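Local coordinates for protein V-type ATP synthase alpha chain (Nanoarchaeum equitans Kin4-M, PDB 5BN3) that is the alpha chain (subunit A) of an archaeal V-type ATP synthase, a P-loop protein of the alpha/beta family, modelled with adenosine-5'-diphosphate and magnesium ions, at residues G74-G82 with M277-N285; I154-E165 with A169-Y179. One frame throughout, in Å; residues are numbered along the deposited sequence.

Interaction 1 of 2, residues G74-G82 with M277-N285; sequences GLLANIFDG and MYRTILIAN
Ile79 and Phe80 pair in parallel with Leu282 and Ile283, so that strand 79-80 lies beside strand 280-285 in the mixed sheet of the nucleotide-binding domain. Four backbone hydrogen bonds hold it. Ala77 N reaches Thr280 O at 2.7 Å, Leu282 N gives to Asn78 O, Phe80 N gives to Leu282 O, and Ala284 N meets Phe80 O at 2.7 Å. The CA-H of Ile79 lies against Leu282 O; past the last bond Asp81 CA is 3.2 Å from Ala284 O, a buried oxygen with no hydrogen-bond partner in the model.

The apolar contacts fall on two sides. On the Ile79 and Leu282 face, Ile79 has CG1 anti to its backbone nitrogen (chi1 180°), a branch that passes over Leu282 CB at 3.9 Å and extends CD1 to Ala284 CB; Leu261 and Val260 of helix 254-263 cover this face. Branched aliphatic side chains suit this buried layer between sheet and helix. Ile281 turns its end to the loop: CG1 lies against Leu76 CD2 at 3.7 Å, and CD1 reaches Leu75 CB. Ala77, in a type II turn from Leu75 to Asn78, is small enough to sit close over the 3-10 segment, its CB meeting the edge of the Tyr278 ring.

Polar groups finish the two ends. Asn78 ND2 bonds back to Gly74 O, from above the carbonyl plane. At the far end Asp81 pairs with Arg85, and Asn285 ND2 bonds Pro290 O. A water binds Asp81 OD2 and Gly82 N weakly and donates to Asn285 OD1 at 2.7 Å.

Interaction 2 of 2, residues I154-E165 with A169-Y179; sequences IEEIYEGNFTIE and AIVNGKPIKLY
Ile170 faces both Glu155 and Glu156 across an antiparallel pairing, a classic beta bulge in the barrel-sandwich domain. Ile170 O takes the N-H of Glu155 at 2.9 Å and, more weakly, that of Glu156, while Ile170 N returns a bond to Glu156 O at 2.7 Å. The bulge leaves Glu155 pointing toward the type I' turn from Val171 to Lys174. With its chain extended beyond CG, its carboxylate reaches the turn, and OE1 is met from above its plane by Gly173 N at 3.0 Å; Gly173 suits the positive phi there. The same oxygen rests on Ile170 CG2. On the other face the Ile157 side chain fits over small Ala169, Ile157 CG1 lying 4.0 Å from Ala169 CB, and both touch Ile132.

Farther along, Ile164 is wedged between Leu178 and Tyr179: its CD1 meets Leu178 CB, and the Ile164 and Tyr179 side chains cross at about a right angle, Ile164 CG2 3.9 Å from Tyr179 CD1. Leu178 CD1 fits beside Phe162 CB. Ile164 O and Glu165 OE1 both lie at the edge of the Tyr179 ring, and a water bridges Ile164 O to Leu178 N. Lys177, bent at chi2 (72°) and chi4, brings NZ to Glu165 O from above the carbonyl plane and forms a salt bridge with Glu165 OE1 at 3.3 Å. With Tyr179 OH adding a weak bond to OE1, and Arg110 a long, weak ion pair with OE2, these neighbours probably favour an ionised Glu165.

Along the chain, interaction 2 is nested inside the loop closed by interaction 1: residues 154-165 and 169-179 are separated by three residues, whereas 194 lie between 74-82 and 277-285. Their centres are 25 Å from one another, and the nearest atoms come within about 5 Å without touching. No sheet is common to both. Interaction 1 is buried, about 13 Å from the centre of the chain, and adds an early strand to the mixed sheet of the nucleotide-binding domain; interaction 2 sits about 33 Å out, in the barrel-sandwich domain. The one is thus a long-range tie, the other a local contact within the barrel-sandwich domain.

Interaction 1 of 2, residues G74-G82 with M277-N285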
loop_
_atom_site.group_PDB
_atom_site.type_symbol
_atom_site.label_atom_id
_atom_site.label_comp_id
_atom_site.label_asym_id
_atom_site.label_seq_id
_atom_site.Cartn_x
_atom_site.Cartn_y
_atom_site.Cartn_z
ATOM N N GLY A 74 -37.720 -31.490 16.016
ATOM C CA GLY A 74 -36.546 -31.689 16.848
ATOM C C GLY A 74 -35.485 -30.610 16.701
ATOM O O GLY A 74 -34.506 -30.593 17.448
ATOM N N LEU A 75 -35.679 -29.709 15.742
ATOM C CA LEU A 75 -34.727 -28.627 15.493
ATOM C C LEU A 75 -35.011 -27.416 16.379
ATOM O O LEU A 75 -34.091 -26.795 16.911
ATOM C CB LEU A 75 -34.775 -28.204 14.022
ATOM C CG LEU A 75 -34.312 -29.223 12.979
ATOM C CD1 LEU A 75 -34.576 -28.709 11.573
ATOM C CD2 LEU A 75 -32.838 -29.524 13.156
ATOM N N LEU A 76 -36.292 -27.092 16.535
ATOM C CA LEU A 76 -36.709 -25.889 17.257
ATOM C C LEU A 76 -36.280 -25.890 18.724
ATOM O O LEU A 76 -36.313 -26.929 19.391
ATOM C CB LEU A 76 -38.226 -25.692 17.147
ATOM C CG LEU A 76 -38.759 -25.455 15.734
ATOM C CD1 LEU A 76 -40.269 -25.259 15.730
ATOM C CD2 LEU A 76 -38.075 -24.249 15.132
ATOM N N ALA A 77 -35.865 -24.716 19.202
ATOM C CA ALA A 77 -35.437 -24.506 20.587
ATOM C C ALA A 77 -34.171 -25.263 20.975
ATOM O O ALA A 77 -33.853 -25.377 22.160
ATOM C CB ALA A 77 -36.574 -24.820 21.566
ATOM N N ASN A 78 -33.446 -25.766 19.981
ATOM C CA ASN A 78 -32.216 -26.510 20.244
ATOM C C ASN A 78 -30.982 -25.868 19.616
ATOM O O ASN A 78 -31.091 -25.053 18.698
ATOM C CB ASN A 78 -32.360 -27.963 19.782
ATOM C CG ASN A 78 -33.192 -28.795 20.735
ATOM O OD1 ASN A 78 -32.914 -28.845 21.935
ATOM N ND2 ASN A 78 -34.228 -29.441 20.212
ATOM N N ILE A 79 -29.810 -26.241 20.122
ATOM C CA ILE A 79 -28.546 -25.725 19.603
ATOM C C ILE A 79 -27.704 -26.843 18.987
ATOM O O ILE A 79 -27.548 -27.918 19.573
ATOM C CB ILE A 79 -27.756 -24.958 20.693
ATOM C CG1 ILE A 79 -26.427 -24.432 20.141
ATOM C CG2 ILE A 79 -27.534 -25.827 21.925
ATOM C CD1 ILE A 79 -25.689 -23.517 21.105
ATOM N N PHE A 80 -27.178 -26.590 17.793
ATOM C CA PHE A 80 -26.412 -27.594 17.063
ATOM C C PHE A 80 -25.062 -27.019 16.657
ATOM O O PHE A 80 -24.892 -25.800 16.633
ATOM C CB PHE A 80 -27.184 -28.029 15.815
ATOM C CG PHE A 80 -28.570 -28.536 16.103
ATOM C CD1 PHE A 80 -29.644 -27.661 16.175
ATOM C CD2 PHE A 80 -28.798 -29.891 16.300
ATOM C CE1 PHE A 80 -30.918 -28.124 16.440
ATOM C CE2 PHE A 80 -30.074 -30.362 16.564
ATOM C CZ PHE A 80 -31.136 -29.477 16.635
ATOM N N ASP A 81 -24.103 -27.887 16.341
ATOM C CA ASP A 81 -22.820 -27.417 15.820
ATOM C C ASP A 81 -22.902 -27.241 14.307
ATOM O O ASP A 81 -23.972 -27.416 13.721
ATOM C CB ASP A 81 -21.663 -28.342 16.235
ATOM C CG ASP A 81 -21.665 -29.678 15.501
ATOM O OD1 ASP A 81 -22.653 -30.005 14.809
ATOM O OD2 ASP A 81 -20.665 -30.419 15.630
ATOM N N GLY A 82 -21.782 -26.898 13.675
ATOM C CA GLY A 82 -21.763 -26.648 12.243
ATOM C C GLY A 82 -22.182 -27.828 11.384
ATOM O O GLY A 82 -22.600 -27.649 10.237
ATOM N N MET A 277 -37.593 -18.861 22.537
ATOM C CA MET A 277 -36.797 -20.046 22.232
ATOM C C MET A 277 -37.530 -21.054 21.341
ATOM O O MET A 277 -36.910 -21.725 20.520
ATOM C CB MET A 277 -36.334 -20.716 23.528
ATOM C CG MET A 277 -35.062 -21.525 23.380
ATOM S SD MET A 277 -33.649 -20.491 22.941
ATOM C CE MET A 277 -32.903 -21.487 21.652
ATOM N N TYR A 278 -38.848 -21.143 21.486
ATOM C CA TYR A 278 -39.621 -22.149 20.760
ATOM C C TYR A 278 -39.704 -21.911 19.247
ATOM O O TYR A 278 -40.087 -22.812 18.501
ATOM C CB TYR A 278 -41.025 -22.287 21.357
ATOM C CG TYR A 278 -41.071 -22.935 22.719
ATOM C CD1 TYR A 278 -40.046 -23.764 23.152
ATOM C CD2 TYR A 278 -42.148 -22.726 23.568
ATOM C CE1 TYR A 278 -40.090 -24.361 24.395
ATOM C CE2 TYR A 278 -42.200 -23.319 24.815
ATOM C CZ TYR A 278 -41.166 -24.135 25.221
ATOM O OH TYR A 278 -41.205 -24.732 26.458
ATOM N N ARG A 279 -39.353 -20.706 18.801
ATOM C CA ARG A 279 -39.320 -20.394 17.370
ATOM C C ARG A 279 -37.886 -20.267 16.865
ATOM O O ARG A 279 -37.653 -19.931 15.703
ATOM C CB ARG A 279 -40.070 -19.089 17.076
ATOM C CG ARG A 279 -39.301 -17.825 17.476
ATOM C CD ARG A 279 -39.893 -16.571 16.847
ATOM N NE ARG A 279 -39.108 -15.375 17.159
ATOM C CZ ARG A 279 -39.356 -14.166 16.665
ATOM N NH1 ARG A 279 -40.367 -13.984 15.828
ATOM N NH2 ARG A 279 -38.590 -13.139 17.003
ATOM N N THR A 280 -36.928 -20.555 17.739
ATOM C CA THR A 280 -35.523 -20.297 17.444
ATOM C C THR A 280 -34.693 -21.571 17.260
ATOM O O THR A 280 -34.842 -22.539 18.008
ATOM C CB THR A 280 -34.897 -19.434 18.557
ATOM O OG1 THR A 280 -35.686 -18.251 18.740
ATOM C CG2 THR A 280 -33.473 -19.037 18.201
ATOM N N ILE A 281 -33.828 -21.560 16.250
ATOM C CA ILE A 281 -32.843 -22.621 16.053
ATOM C C ILE A 281 -31.446 -22.011 16.098
ATOM O O ILE A 281 -31.168 -21.031 15.404
ATOM C CB ILE A 281 -33.036 -23.330 14.702
ATOM C CG1 ILE A 281 -34.459 -23.883 14.590
ATOM C CG2 ILE A 281 -32.018 -24.449 14.530
ATOM C CD1 ILE A 281 -34.771 -24.490 13.242
ATOM N N LEU A 282 -30.571 -22.590 16.916
ATOM C CA LEU A 282 -29.212 -22.079 17.070
ATOM C C LEU A 282 -28.197 -23.004 16.412
ATOM O O LEU A 282 -28.182 -24.209 16.670
ATOM C CB LEU A 282 -28.862 -21.908 18.550
ATOM C CG LEU A 282 -29.668 -20.910 19.383
ATOM C CD1 LEU A 282 -29.025 -20.704 20.748
ATOM C CD2 LEU A 282 -29.792 -19.592 18.656
ATOM N N ILE A 283 -27.353 -22.434 15.556
ATOM C CA ILE A 283 -26.252 -23.177 14.952
ATOM C C ILE A 283 -24.929 -22.535 15.354
ATOM O O ILE A 283 -24.637 -21.398 14.978
ATOM C CB ILE A 283 -26.385 -23.222 13.425
ATOM C CG1 ILE A 283 -27.679 -23.944 13.050
ATOM C CG2 ILE A 283 -25.193 -23.929 12.803
ATOM C CD1 ILE A 283 -28.108 -23.724 11.637
ATOM N N ALA A 284 -24.134 -23.271 16.123
ATOM C CA ALA A 284 -22.920 -22.718 16.713
ATOM C C ALA A 284 -21.657 -23.429 16.252
ATOM O O ALA A 284 -21.452 -24.602 16.562
ATOM C CB ALA A 284 -23.005 -22.757 18.229
ATOM N N ASN A 285 -20.815 -22.713 15.517
ATOM C CA ASN A 285 -19.452 -23.162 15.276
ATOM C C ASN A 285 -18.512 -22.036 15.684
ATOM O O ASN A 285 -18.186 -21.162 14.881
ATOM C CB ASN A 285 -19.235 -23.552 13.816
ATOM C CG ASN A 285 -18.048 -24.481 13.636
ATOM O OD1 ASN A 285 -18.147 -25.684 13.877
ATOM N ND2 ASN A 285 -16.918 -23.925 13.212
HETATM O O HOH W 1 -18.801 -28.292 14.201
#

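Interaction 2 of 2, residues I154-E165 with A169-Y179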
loop_
_atom_site.group_PDB
_atom_site.type_symbol
_atom_site.label_atom_id
_atom_site.label_comp_id
_atom_site.label_asym_id
_atom_site.label_seq_id
_atom_site.Cartn_x
_atom_site.Cartn_y
_atom_site.Cartn_z
ATOM N N ILE A 154 -51.201 -42.286 -1.936
ATOM C CA ILE A 154 -51.060 -42.675 -0.542
ATOM C C ILE A 154 -51.712 -44.032 -0.321
ATOM O O ILE A 154 -52.939 -44.149 -0.296
ATOM C CB ILE A 154 -51.685 -41.624 0.383
ATOM C CG1 ILE A 154 -50.958 -40.293 0.195
ATOM C CG2 ILE A 154 -51.603 -42.070 1.831
ATOM C CD1 ILE A 154 -51.580 -39.155 0.932
ATOM N N GLU A 155 -50.881 -45.059 -0.178
ATOM C CA GLU A 155 -51.363 -46.423 -0.009
ATOM C C GLU A 155 -51.679 -46.684 1.458
ATOM O O GLU A 155 -52.464 -47.573 1.790
ATOM C CB GLU A 155 -50.312 -47.414 -0.518
ATOM C CG GLU A 155 -49.853 -47.143 -1.947
ATOM C CD GLU A 155 -48.738 -48.071 -2.396
ATOM O OE1 GLU A 155 -47.888 -48.435 -1.556
ATOM O OE2 GLU A 155 -48.714 -48.435 -3.591
ATOM N N GLU A 156 -51.064 -45.887 2.326
ATOM C CA GLU A 156 -51.240 -46.015 3.765
ATOM C C GLU A 156 -50.817 -44.713 4.436
ATOM O O GLU A 156 -49.795 -44.132 4.070
ATOM C CB GLU A 156 -50.376 -47.163 4.290
ATOM C CG GLU A 156 -51.041 -48.014 5.348
ATOM C CD GLU A 156 -52.027 -49.000 4.762
ATOM O OE1 GLU A 156 -51.754 -49.550 3.674
ATOM O OE2 GLU A 156 -53.076 -49.231 5.393
ATOM N N ILE A 157 -51.603 -44.247 5.401
ATOM C CA ILE A 157 -51.207 -43.089 6.202
ATOM C C ILE A 157 -51.746 -43.193 7.625
ATOM O O ILE A 157 -52.932 -43.452 7.839
ATOM C CB ILE A 157 -51.602 -41.739 5.543
ATOM C CG1 ILE A 157 -51.131 -40.564 6.408
ATOM C CG2 ILE A 157 -53.101 -41.667 5.289
ATOM C CD1 ILE A 157 -51.341 -39.207 5.769
ATOM N N TYR A 158 -50.861 -42.998 8.596
ATOM C CA TYR A 158 -51.208 -43.211 9.995
ATOM C C TYR A 158 -51.432 -41.904 10.748
ATOM O O TYR A 158 -51.279 -40.814 10.191
ATOM C CB TYR A 158 -50.124 -44.048 10.671
ATOM C CG TYR A 158 -49.823 -45.323 9.922
ATOM C CD1 TYR A 158 -50.846 -46.175 9.533
ATOM C CD2 TYR A 158 -48.524 -45.662 9.581
ATOM C CE1 TYR A 158 -50.580 -47.337 8.842
ATOM C CE2 TYR A 158 -48.249 -46.823 8.888
ATOM C CZ TYR A 158 -49.282 -47.655 8.521
ATOM O OH TYR A 158 -49.014 -48.812 7.831
ATOM N N GLU A 159 -51.800 -42.029 12.019
ATOM C CA GLU A 159 -52.124 -40.881 12.853
ATOM C C GLU A 159 -51.783 -41.203 14.299
ATOM O O GLU A 159 -51.946 -42.342 14.737
ATOM C CB GLU A 159 -53.617 -40.558 12.734
ATOM C CG GLU A 159 -54.157 -39.630 13.813
ATOM C CD GLU A 159 -55.648 -39.388 13.680
ATOM O OE1 GLU A 159 -56.355 -40.279 13.164
ATOM O OE2 GLU A 159 -56.110 -38.302 14.090
ATOM N N GLY A 160 -51.293 -40.210 15.035
ATOM C CA GLY A 160 -51.070 -40.375 16.458
ATOM C C GLY A 160 -49.645 -40.121 16.900
ATOM O O GLY A 160 -48.956 -39.255 16.359
ATOM N N ASN A 161 -49.203 -40.891 17.888
ATOM C CA ASN A 161 -47.901 -40.675 18.499
ATOM C C ASN A 161 -46.795 -41.519 17.871
ATOM O O ASN A 161 -46.889 -42.748 17.822
ATOM C CB ASN A 161 -47.986 -40.912 20.008
ATOM C CG ASN A 161 -49.037 -40.040 20.670
ATOM O OD1 ASN A 161 -48.817 -38.850 20.906
ATOM N ND2 ASN A 161 -50.190 -40.627 20.968
ATOM N N PHE A 162 -45.753 -40.848 17.384
ATOM C CA PHE A 162 -44.640 -41.512 16.711
ATOM C C PHE A 162 -43.304 -40.882 17.088
ATOM O O PHE A 162 -43.249 -39.716 17.482
ATOM C CB PHE A 162 -44.798 -41.417 15.189
ATOM C CG PHE A 162 -46.078 -41.997 14.668
ATOM C CD1 PHE A 162 -47.213 -41.210 14.552
ATOM C CD2 PHE A 162 -46.143 -43.325 14.272
ATOM C CE1 PHE A 162 -48.392 -41.737 14.066
ATOM C CE2 PHE A 162 -47.321 -43.859 13.783
ATOM C CZ PHE A 162 -48.446 -43.064 13.680
ATOM N N THR A 163 -42.228 -41.655 16.961
ATOM C CA THR A 163 -40.877 -41.106 17.051
ATOM C C THR A 163 -40.383 -40.848 15.633
ATOM O O THR A 163 -41.039 -41.243 14.668
ATOM C CB THR A 163 -39.905 -42.035 17.807
ATOM O OG1 THR A 163 -39.676 -43.226 17.046
ATOM C CG2 THR A 163 -40.469 -42.403 19.169
ATOM N N ILE A 164 -39.227 -40.203 15.508
ATOM C CA ILE A 164 -38.758 -39.686 14.221
ATOM C C ILE A 164 -38.462 -40.754 13.153
ATOM O O ILE A 164 -38.623 -40.499 11.957
ATOM C CB ILE A 164 -37.536 -38.740 14.418
ATOM C CG1 ILE A 164 -37.779 -37.394 13.737
ATOM C CG2 ILE A 164 -36.246 -39.369 13.918
ATOM C CD1 ILE A 164 -38.893 -36.597 14.363
ATOM N N GLU A 165 -38.058 -41.947 13.579
ATOM C CA GLU A 165 -37.659 -42.989 12.634
ATOM C C GLU A 165 -38.817 -43.881 12.196
ATOM O O GLU A 165 -38.628 -44.807 11.406
ATOM C CB GLU A 165 -36.529 -43.845 13.218
ATOM C CG GLU A 165 -35.135 -43.233 13.105
ATOM C CD GLU A 165 -34.484 -43.481 11.753
ATOM O OE1 GLU A 165 -35.212 -43.648 10.752
ATOM O OE2 GLU A 165 -33.237 -43.512 11.692
ATOM N N ALA A 169 -46.495 -42.913 6.779
ATOM C CA ALA A 169 -47.241 -43.091 5.539
ATOM C C ALA A 169 -46.443 -43.904 4.529
ATOM O O ALA A 169 -45.223 -44.024 4.644
ATOM C CB ALA A 169 -47.622 -41.747 4.948
ATOM N N ILE A 170 -47.136 -44.458 3.539
ATOM C CA ILE A 170 -46.482 -45.209 2.473
ATOM C C ILE A 170 -46.987 -44.737 1.112
ATOM O O ILE A 170 -48.194 -44.729 0.857
ATOM C CB ILE A 170 -46.708 -46.728 2.635
ATOM C CG1 ILE A 170 -45.947 -47.242 3.861
ATOM C CG2 ILE A 170 -46.259 -47.478 1.389
ATOM C CD1 ILE A 170 -46.388 -48.608 4.339
ATOM N N VAL A 171 -46.059 -44.325 0.250
ATOM C CA VAL A 171 -46.394 -43.822 -1.081
ATOM C C VAL A 171 -45.617 -44.599 -2.142
ATOM O O VAL A 171 -44.385 -44.637 -2.105
ATOM C CB VAL A 171 -46.058 -42.321 -1.218
ATOM C CG1 VAL A 171 -46.579 -41.774 -2.537
ATOM C CG2 VAL A 171 -46.642 -41.537 -0.059
ATOM N N ASN A 172 -46.340 -45.211 -3.081
ATOM C CA ASN A 172 -45.735 -46.047 -4.123
ATOM C C ASN A 172 -44.751 -47.076 -3.572
ATOM O O ASN A 172 -43.680 -47.298 -4.142
ATOM C CB ASN A 172 -45.070 -45.193 -5.208
ATOM C CG ASN A 172 -45.976 -44.956 -6.403
ATOM O OD1 ASN A 172 -47.198 -44.866 -6.267
ATOM N ND2 ASN A 172 -45.380 -44.863 -7.585
ATOM N N GLY A 173 -45.120 -47.691 -2.454
ATOM C CA GLY A 173 -44.278 -48.682 -1.812
ATOM C C GLY A 173 -43.106 -48.092 -1.051
ATOM O O GLY A 173 -42.235 -48.828 -0.588
ATOM N N LYS A 174 -43.076 -46.768 -0.917
ATOM C CA LYS A 174 -41.969 -46.108 -0.227
ATOM C C LYS A 174 -42.409 -45.492 1.098
ATOM O O LYS A 174 -43.363 -44.713 1.143
ATOM C CB LYS A 174 -41.327 -45.038 -1.117
ATOM C CG LYS A 174 -39.939 -44.599 -0.656
ATOM C CD LYS A 174 -39.940 -43.176 -0.114
ATOM C CE LYS A 174 -38.603 -42.826 0.528
ATOM N NZ LYS A 174 -37.450 -43.018 -0.395
ATOM N N PRO A 175 -41.709 -45.847 2.183
ATOM C CA PRO A 175 -41.997 -45.330 3.526
ATOM C C PRO A 175 -41.722 -43.831 3.655
ATOM O O PRO A 175 -40.688 -43.350 3.190
ATOM C CB PRO A 175 -41.021 -46.111 4.414
ATOM C CG PRO A 175 -40.679 -47.341 3.623
ATOM C CD PRO A 175 -40.664 -46.886 2.201
ATOM N N ILE A 176 -42.647 -43.111 4.286
ATOM C CA ILE A 176 -42.471 -41.688 4.557
ATOM C C ILE A 176 -42.250 -41.489 6.054
ATOM O O ILE A 176 -42.966 -42.070 6.871
ATOM C CB ILE A 176 -43.705 -40.872 4.105
ATOM C CG1 ILE A 176 -43.966 -41.073 2.609
ATOM C CG2 ILE A 176 -43.534 -39.391 4.432
ATOM C CD1 ILE A 176 -42.791 -40.716 1.722
ATOM N N LYS A 177 -41.255 -40.684 6.416
ATOM C CA LYS A 177 -40.993 -40.383 7.820
ATOM C C LYS A 177 -41.447 -38.975 8.178
ATOM O O LYS A 177 -41.968 -38.251 7.331
ATOM C CB LYS A 177 -39.503 -40.541 8.145
ATOM C CG LYS A 177 -39.079 -41.952 8.513
ATOM C CD LYS A 177 -39.084 -42.886 7.314
ATOM C CE LYS A 177 -38.714 -44.305 7.727
ATOM N NZ LYS A 177 -37.426 -44.365 8.477
ATOM N N LEU A 178 -41.253 -38.600 9.439
ATOM C CA LEU A 178 -41.520 -37.240 9.891
ATOM C C LEU A 178 -40.375 -36.321 9.477
ATOM O O LEU A 178 -40.467 -35.098 9.604
ATOM C CB LEU A 178 -41.701 -37.201 11.410
ATOM C CG LEU A 178 -43.010 -37.770 11.964
ATOM C CD1 LEU A 178 -42.986 -37.820 13.481
ATOM C CD2 LEU A 178 -44.177 -36.933 11.492
ATOM N N TYR A 179 -39.298 -36.924 8.976
ATOM C CA TYR A 179 -38.122 -36.174 8.547
ATOM C C TYR A 179 -37.581 -36.695 7.222
ATOM O O TYR A 179 -37.857 -37.832 6.833
ATOM C CB TYR A 179 -37.019 -36.271 9.604
ATOM C CG TYR A 179 -36.193 -37.540 9.524
ATOM C CD1 TYR A 179 -36.644 -38.724 10.091
ATOM C CD2 TYR A 179 -34.955 -37.546 8.896
ATOM C CE1 TYR A 179 -35.890 -39.877 10.027
ATOM C CE2 TYR A 179 -34.198 -38.694 8.825
ATOM C CZ TYR A 179 -34.669 -39.855 9.392
ATOM O OH TYR A 179 -33.913 -41.000 9.326
HETATM O O HOH W 2 -41.328 -40.559 11.521
#